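Local coordinates for amidohydrolase (Thermotoga maritima, PDB 3OOQ), which is a hydrolase of the TIM-barrel amidohydrolase family that may have allantoinase activity, at residues G111-M116 / D358-V363; K133-I138 / Y379-E384. All coordinates share one frame; numbering follows the deposited sequence.

How the contacts relate
Followed from the N terminus, the chain first meets 111-116, at the start of strand 112-117, and then 133-138, which starts at the last residue of strand 125-133 and runs into the loop beyond it. More than 200 residues, with much of the protein's helix, separate these from 358-363 and 379-384. Contact 1 closes the first long loop by bringing 358-363 against 111-116, and contact 2 closes the second by bringing 379-384 against 133-138. The segments alternate along the chain, so the two loops cross rather than nest. Their centres lie about 9 Å apart, and Lys133 of contact 2 forms salt bridges with Asp358 and Asp360 of contact 1. Together they tie the late strands 361-364 and 375-380 to earlier strands of the same sheet.

Contact 1: G111-M116 / D358-V363; sequences GVTSVM and DADLVV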
ATOM      1  N   GLY F 111     -47.714  -7.946  -3.668  1.00 23.27           N
ATOM      2  CA  GLY F 111     -48.625  -8.237  -2.574  1.00 23.45           C
ATOM      3  C   GLY F 111     -48.015  -8.237  -1.196  1.00 22.97           C
ATOM      4  O   GLY F 111     -48.631  -8.729  -0.266  1.00 23.47           O
ATOM      5  N   VAL F 112     -46.811  -7.676  -1.059  1.00 22.69           N
ATOM      6  CA  VAL F 112     -46.132  -7.566   0.230  1.00 21.65           C
ATOM      7  C   VAL F 112     -46.402  -6.208   0.877  1.00 21.62           C
ATOM      8  O   VAL F 112     -46.183  -5.154   0.265  1.00 21.33           O
ATOM      9  CB  VAL F 112     -44.596  -7.763   0.078  1.00 21.75           C
ATOM     10  CG1 VAL F 112     -43.912  -7.705   1.442  1.00 19.12           C
ATOM     11  CG2 VAL F 112     -44.303  -9.104  -0.587  1.00 20.19           C
ATOM     12  N   THR F 113     -46.856  -6.221   2.125  1.00 21.49           N
ATOM     13  CA  THR F 113     -47.238  -4.969   2.772  1.00 22.16           C
ATOM     14  C   THR F 113     -46.393  -4.614   3.994  1.00 22.57           C
ATOM     15  O   THR F 113     -46.234  -3.440   4.309  1.00 24.08           O
ATOM     16  CB  THR F 113     -48.730  -4.985   3.180  1.00 22.94           C
ATOM     17  OG1 THR F 113     -48.975  -6.120   4.019  1.00 23.02           O
ATOM     18  CG2 THR F 113     -49.623  -5.051   1.953  1.00 23.06           C
ATOM     19  N   SER F 114     -45.865  -5.620   4.681  1.00 21.98           N
ATOM     20  CA  SER F 114     -45.070  -5.414   5.908  1.00 22.17           C
ATOM     21  C   SER F 114     -43.771  -6.213   5.857  1.00 21.68           C
ATOM     22  O   SER F 114     -43.745  -7.323   5.333  1.00 21.64           O
ATOM     23  CB  SER F 114     -45.863  -5.849   7.159  1.00 22.30           C
ATOM     24  OG  SER F 114     -47.021  -5.046   7.357  1.00 28.60           O
ATOM     25  N   VAL F 115     -42.704  -5.655   6.418  1.00 20.87           N
ATOM     26  CA  VAL F 115     -41.417  -6.342   6.484  1.00 20.64           C
ATOM     27  C   VAL F 115     -40.683  -5.941   7.749  1.00 21.22           C
ATOM     28  O   VAL F 115     -40.877  -4.841   8.281  1.00 21.41           O
ATOM     29  CB  VAL F 115     -40.482  -6.001   5.252  1.00 20.71           C
ATOM     30  CG1 VAL F 115     -41.177  -6.278   3.916  1.00 23.51           C
ATOM     31  CG2 VAL F 115     -40.067  -4.532   5.286  1.00 23.29           C
HETATM   32  N   MSE F 116     -39.836  -6.829   8.238  1.00 23.05           N
HETATM   33  CA  MSE F 116     -38.783  -6.373   9.120  1.00 25.64           C
HETATM   34  C   MSE F 116     -37.544  -5.960   8.306  1.00 23.84           C
HETATM   35  O   MSE F 116     -36.945  -6.766   7.585  1.00 22.66           O
HETATM   36  CB  MSE F 116     -38.406  -7.371  10.203  1.00 30.44           C
HETATM   37  CG  MSE F 116     -37.678  -6.609  11.337  1.00 20.94           C
HETATM   38 SE   MSE F 116     -36.871  -7.629  12.654  1.00 39.63          SE
HETATM   39  CE  MSE F 116     -35.762  -8.822  11.544  1.00 22.10           C
ATOM     40  N   ASP F 358     -55.308  -5.390  11.537  1.00 23.96           N
ATOM     41  CA  ASP F 358     -55.097  -4.306  10.579  1.00 23.60           C
ATOM     42  C   ASP F 358     -55.614  -4.685   9.177  1.00 23.44           C
ATOM     43  O   ASP F 358     -55.401  -5.806   8.713  1.00 22.38           O
ATOM     44  CB  ASP F 358     -53.602  -3.952  10.483  1.00 23.08           C
ATOM     45  CG  ASP F 358     -53.026  -3.357  11.784  1.00 30.39           C
ATOM     46  OD1 ASP F 358     -53.768  -3.175  12.773  1.00 23.31           O
ATOM     47  OD2 ASP F 358     -51.806  -3.054  11.804  1.00 23.47           O
ATOM     48  N   ALA F 359     -56.262  -3.732   8.499  1.00 23.79           N
ATOM     49  CA  ALA F 359     -56.843  -3.985   7.180  1.00 24.63           C
ATOM     50  C   ALA F 359     -55.786  -3.818   6.090  1.00 24.96           C
ATOM     51  O   ALA F 359     -55.819  -2.877   5.272  1.00 24.40           O
ATOM     52  CB  ALA F 359     -58.033  -3.097   6.940  1.00 24.51           C
ATOM     53  N   ASP F 360     -54.829  -4.737   6.118  1.00 24.87           N
ATOM     54  CA  ASP F 360     -53.797  -4.810   5.094  1.00 25.06           C
ATOM     55  C   ASP F 360     -54.249  -5.920   4.178  1.00 23.99           C
ATOM     56  O   ASP F 360     -54.167  -7.105   4.535  1.00 23.61           O
ATOM     57  CB  ASP F 360     -52.440  -5.113   5.728  1.00 25.30           C
ATOM     58  CG  ASP F 360     -52.032  -4.072   6.765  1.00 28.58           C
ATOM     59  OD1 ASP F 360     -52.708  -3.015   6.882  1.00 26.17           O
ATOM     60  OD2 ASP F 360     -51.020  -4.320   7.468  1.00 26.18           O
ATOM     61  N   LEU F 361     -54.787  -5.519   3.030  1.00 23.36           N
ATOM     62  CA  LEU F 361     -55.513  -6.430   2.146  1.00 23.57           C
ATOM     63  C   LEU F 361     -55.061  -6.276   0.705  1.00 23.88           C
ATOM     64  O   LEU F 361     -54.789  -5.164   0.233  1.00 23.94           O
ATOM     65  CB  LEU F 361     -57.035  -6.187   2.255  1.00 23.93           C
ATOM     66  CG  LEU F 361     -57.646  -6.394   3.656  1.00 33.04           C
ATOM     67  CD1 LEU F 361     -59.067  -5.840   3.763  1.00 23.85           C
ATOM     68  CD2 LEU F 361     -57.607  -7.863   4.069  1.00 23.85           C
ATOM     69  N   VAL F 362     -54.977  -7.395  -0.001  1.00 23.58           N
ATOM     70  CA  VAL F 362     -54.555  -7.342  -1.396  1.00 23.05           C
ATOM     71  C   VAL F 362     -55.601  -8.011  -2.261  1.00 22.08           C
ATOM     72  O   VAL F 362     -55.994  -9.145  -1.986  1.00 21.86           O
ATOM     73  CB  VAL F 362     -53.189  -8.058  -1.597  1.00 23.60           C
ATOM     74  CG1 VAL F 362     -52.740  -7.947  -3.052  1.00 22.69           C
ATOM     75  CG2 VAL F 362     -52.128  -7.462  -0.662  1.00 22.39           C
ATOM     76  N   VAL F 363     -56.052  -7.291  -3.292  1.00 22.17           N
ATOM     77  CA  VAL F 363     -56.960  -7.826  -4.304  1.00 22.58           C
ATOM     78  C   VAL F 363     -56.128  -8.397  -5.435  1.00 23.28           C
ATOM     79  O   VAL F 363     -55.429  -7.666  -6.131  1.00 23.64           O
ATOM     80  CB  VAL F 363     -57.947  -6.745  -4.877  1.00 22.23           C
ATOM     81  CG1 VAL F 363     -58.859  -7.360  -5.938  1.00 19.66           C
ATOM     82  CG2 VAL F 363     -58.775  -6.086  -3.764  1.00 19.35           C
TER
HETATM   83  O   HOH W   1     -49.362  -6.432   6.579  1.00 17.08           O
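Val362 packs its branched end against Gly111, and here the two segments fit most closely. Its CG2 methyl lies 3.7 Å from Gly111 O and 4.1 Å from Gly111 CA, while CG1, anti to the backbone N (chi1 -178°), comes within 4.2 Å of the same CA. A beta-branched residue suits the site because both methyls reach the backbone. Glycine suits the other half: with its positive phi of 87°, a CB would jam against the preceding carbonyl oxygen. Gly111 is the C-prime residue of a Schellman motif that ends helix 103-108.

Toward Asp360 the fit is looser. Thr113 OG1 stands 4.0 Å from Asp360 CB, and the two side chains cross obliquely without a direct hydrogen bond. One water fills in, 2.6 Å from Thr113 OG1 and 2.8 Å from Ser114 OG, and it donates to Asp360 OD2 over 2.8 Å. Thr113 turns OG1 to this water by placing it between its backbone N and carbonyl carbon (chi1 56°), which leaves its methyl for apolar neighbours. Two small hydroxyl residues therefore suit the water-bridged end. Asp360 OD2 accepts from the water and also forms a salt bridge with Lys133, while OD1 takes the backbone N-H of Asp381.

The segments run roughly antiparallel yet share no backbone hydrogen bond. Strand 54-64 pairs with both strands, parallel to 112-117 and antiparallel to 361-364, and strand 375-380 adds side-chain cover, with Val378 and Ile380 on Thr113 and Val375 on Val362.

Contact 2: K133-I138 / Y379-E384; sequences KFRSII and YIDGVE
Lys133 NZ is gripped by three carboxylates: across this contact it donates to Asp381 OD1 over 2.9 Å, and it also forms salt bridges with Asp358 and Asp360. It meets OD1 on the syn side, somewhat out of the carboxylate plane. The extended lysine chain is long enough to carry its ammonium past Ile380 to this acidic cluster.

The other oxygen, Asp381 OD2, takes a weak bond from Arg135 NE, short at 2.7 Å but bent, with an N-H...O angle of 119°. The guanidinium and carboxylate planes are turned 39° apart, so the two groups do not meet in the flat, paired fashion. Arg135 NH1 also donates to the carbonyl oxygens of Glu141 and Ile143, which limits how the guanidinium can turn. Were Asp381 replaced by an alanine, Arg135 NE would probably lose its acidic mate and Lys133 one of its carboxylates.

Beside the charges, Ile380 gives the apolar footing. Its CG2, anti to the backbone N, rests 3.7 Å from Lys133 CD and 3.8 Å from Arg135 CB, while CD1 reaches 3.5 Å from Phe134 O. The phenyl ring itself leads away, toward helix 103-108.

Asp381 and Gly382 form the corners of a type I' turn, whose positive phi values glycine adopts readily and aspartate tolerates better than most. Mutual backbone bonds between Ile380 and Val383 close it: a two-residue beta hairpin linking strands 375-380 and 383-387.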
ATOM      1  N   LYS F 133     -44.503  -0.913   7.674  1.00 23.68           N
ATOM      2  CA  LYS F 133     -45.467  -1.142   6.604  1.00 24.24           C
ATOM      3  C   LYS F 133     -45.204  -0.119   5.522  1.00 24.01           C
ATOM      4  O   LYS F 133     -44.743   0.972   5.826  1.00 24.15           O
ATOM      5  CB  LYS F 133     -46.884  -0.924   7.107  1.00 24.58           C
ATOM      6  CG  LYS F 133     -47.350  -1.894   8.143  1.00 25.91           C
ATOM      7  CD  LYS F 133     -48.861  -1.767   8.265  1.00 24.96           C
ATOM      8  CE  LYS F 133     -49.358  -2.487   9.478  1.00 25.88           C
ATOM      9  NZ  LYS F 133     -50.836  -2.504   9.451  1.00 25.40           N
ATOM     10  N   PHE F 134     -45.519  -0.465   4.273  1.00 23.84           N
ATOM     11  CA  PHE F 134     -45.280   0.427   3.135  1.00 23.48           C
ATOM     12  C   PHE F 134     -46.425   1.433   2.986  1.00 24.86           C
ATOM     13  O   PHE F 134     -47.046   1.506   1.929  1.00 24.89           O
ATOM     14  CB  PHE F 134     -45.131  -0.380   1.831  1.00 22.30           C
ATOM     15  CG  PHE F 134     -44.034  -1.416   1.855  1.00 23.50           C
ATOM     16  CD1 PHE F 134     -42.771  -1.122   2.381  1.00 20.47           C
ATOM     17  CD2 PHE F 134     -44.245  -2.672   1.284  1.00 21.00           C
ATOM     18  CE1 PHE F 134     -41.749  -2.085   2.395  1.00 22.55           C
ATOM     19  CE2 PHE F 134     -43.229  -3.639   1.291  1.00 23.43           C
ATOM     20  CZ  PHE F 134     -41.970  -3.333   1.851  1.00 19.99           C
ATOM     21  N   ARG F 135     -46.696   2.202   4.044  1.00 26.50           N
ATOM     22  CA  ARG F 135     -47.862   3.079   4.089  1.00 28.97           C
ATOM     23  C   ARG F 135     -47.626   4.553   3.731  1.00 29.83           C
ATOM     24  O   ARG F 135     -48.586   5.265   3.447  1.00 30.68           O
ATOM     25  CB  ARG F 135     -48.616   2.970   5.440  1.00 30.80           C
ATOM     26  CG  ARG F 135     -47.729   2.921   6.677  1.00 45.77           C
ATOM     27  CD  ARG F 135     -48.497   3.243   7.970  1.00 34.07           C
ATOM     28  NE  ARG F 135     -49.017   2.094   8.719  1.00 45.72           N
ATOM     29  CZ  ARG F 135     -48.689   1.776   9.980  1.00 35.43           C
ATOM     30  NH1 ARG F 135     -47.817   2.496  10.672  1.00 45.38           N
ATOM     31  NH2 ARG F 135     -49.249   0.720  10.560  1.00 45.55           N
ATOM     32  N   SER F 136     -46.376   5.014   3.740  1.00 28.96           N
ATOM     33  CA  SER F 136     -46.103   6.449   3.655  1.00 29.12           C
ATOM     34  C   SER F 136     -44.625   6.703   3.310  1.00 28.03           C
ATOM     35  O   SER F 136     -43.777   5.840   3.516  1.00 25.36           O
ATOM     36  CB  SER F 136     -46.464   7.102   5.009  1.00 29.50           C
ATOM     37  OG  SER F 136     -45.971   8.413   5.132  1.00 35.50           O
ATOM     38  N   ILE F 137     -44.322   7.889   2.792  1.00 29.10           N
ATOM     39  CA  ILE F 137     -42.930   8.272   2.592  1.00 30.71           C
ATOM     40  C   ILE F 137     -42.335   8.794   3.885  1.00 30.61           C
ATOM     41  O   ILE F 137     -41.139   9.028   3.976  1.00 30.30           O
ATOM     42  CB  ILE F 137     -42.768   9.306   1.465  1.00 32.54           C
ATOM     43  CG1 ILE F 137     -43.567  10.571   1.788  1.00 36.75           C
ATOM     44  CG2 ILE F 137     -43.181   8.676   0.130  1.00 38.32           C
ATOM     45  CD1 ILE F 137     -43.508  11.588   0.706  1.00 34.88           C
ATOM     46  N   ILE F 138     -43.178   8.987   4.888  1.00 31.68           N
ATOM     47  CA  ILE F 138     -42.685   9.421   6.196  1.00 33.15           C
ATOM     48  C   ILE F 138     -42.480   8.181   7.058  1.00 32.06           C
ATOM     49  O   ILE F 138     -43.453   7.481   7.397  1.00 30.80           O
ATOM     50  CB  ILE F 138     -43.643  10.457   6.852  1.00 34.79           C
ATOM     51  CG1 ILE F 138     -43.707  11.717   5.984  1.00 39.92           C
ATOM     52  CG2 ILE F 138     -43.166  10.834   8.253  1.00 39.88           C
ATOM     53  CD1 ILE F 138     -45.084  12.309   5.879  1.00 36.96           C
ATOM     54  N   TYR F 379     -54.466  -2.339   0.019  1.00 24.05           N
ATOM     55  CA  TYR F 379     -54.839  -1.452   1.098  1.00 24.34           C
ATOM     56  C   TYR F 379     -53.921  -1.776   2.251  1.00 23.82           C
ATOM     57  O   TYR F 379     -53.553  -2.936   2.440  1.00 23.14           O
ATOM     58  CB  TYR F 379     -56.292  -1.697   1.526  1.00 24.88           C
ATOM     59  CG  TYR F 379     -57.323  -1.401   0.444  1.00 30.13           C
ATOM     60  CD1 TYR F 379     -57.585  -2.327  -0.573  1.00 25.78           C
ATOM     61  CD2 TYR F 379     -58.041  -0.205   0.443  1.00 25.44           C
ATOM     62  CE1 TYR F 379     -58.529  -2.067  -1.568  1.00 30.04           C
ATOM     63  CE2 TYR F 379     -59.001   0.069  -0.554  1.00 30.63           C
ATOM     64  CZ  TYR F 379     -59.234  -0.874  -1.545  1.00 26.24           C
ATOM     65  OH  TYR F 379     -60.166  -0.636  -2.518  1.00 31.19           O
ATOM     66  N   ILE F 380     -53.538  -0.745   2.995  1.00 24.03           N
ATOM     67  CA  ILE F 380     -52.762  -0.889   4.228  1.00 24.25           C
ATOM     68  C   ILE F 380     -53.467   0.003   5.244  1.00 25.64           C
ATOM     69  O   ILE F 380     -53.740   1.167   4.952  1.00 26.30           O
ATOM     70  CB  ILE F 380     -51.286  -0.445   4.033  1.00 23.47           C
ATOM     71  CG1 ILE F 380     -50.552  -1.456   3.135  1.00 21.97           C
ATOM     72  CG2 ILE F 380     -50.575  -0.292   5.391  1.00 21.77           C
ATOM     73  CD1 ILE F 380     -49.076  -1.144   2.854  1.00 22.69           C
ATOM     74  N   ASP F 381     -53.797  -0.536   6.413  1.00 26.64           N
ATOM     75  CA  ASP F 381     -54.647   0.195   7.377  1.00 28.01           C
ATOM     76  C   ASP F 381     -55.918   0.746   6.707  1.00 27.91           C
ATOM     77  O   ASP F 381     -56.365   1.860   7.001  1.00 27.95           O
ATOM     78  CB  ASP F 381     -53.862   1.338   8.041  1.00 28.92           C
ATOM     79  CG  ASP F 381     -52.629   0.854   8.760  1.00 35.84           C
ATOM     80  OD1 ASP F 381     -52.640  -0.262   9.338  1.00 30.16           O
ATOM     81  OD2 ASP F 381     -51.637   1.598   8.768  1.00 30.19           O
ATOM     82  N   GLY F 382     -56.480  -0.046   5.800  1.00 27.69           N
ATOM     83  CA  GLY F 382     -57.739   0.277   5.146  1.00 28.03           C
ATOM     84  C   GLY F 382     -57.661   1.417   4.142  1.00 28.35           C
ATOM     85  O   GLY F 382     -58.691   1.925   3.710  1.00 28.45           O
ATOM     86  N   VAL F 383     -56.440   1.806   3.779  1.00 28.26           N
ATOM     87  CA  VAL F 383     -56.186   2.894   2.836  1.00 28.63           C
ATOM     88  C   VAL F 383     -55.529   2.304   1.595  1.00 28.50           C
ATOM     89  O   VAL F 383     -54.543   1.554   1.690  1.00 27.87           O
ATOM     90  CB  VAL F 383     -55.279   4.000   3.465  1.00 28.77           C
ATOM     91  CG1 VAL F 383     -54.923   5.082   2.436  1.00 34.47           C
ATOM     92  CG2 VAL F 383     -55.951   4.629   4.691  1.00 34.64           C
ATOM     93  N   GLU F 384     -56.090   2.615   0.431  1.00 29.52           N
ATOM     94  CA  GLU F 384     -55.511   2.165  -0.839  1.00 30.30           C
ATOM     95  C   GLU F 384     -54.138   2.820  -1.036  1.00 30.29           C
ATOM     96  O   GLU F 384     -54.015   4.043  -0.943  1.00 30.77           O
ATOM     97  CB  GLU F 384     -56.446   2.484  -2.013  1.00 31.56           C
ATOM     98  CG  GLU F 384     -56.069   1.775  -3.307  1.00 42.67           C
ATOM     99  CD  GLU F 384     -56.935   2.180  -4.483  1.00 32.65           C
ATOM    100  OE1 GLU F 384     -58.077   2.637  -4.287  1.00 43.81           O
ATOM    101  OE2 GLU F 384     -56.468   2.034  -5.626  1.00 43.83           O
TER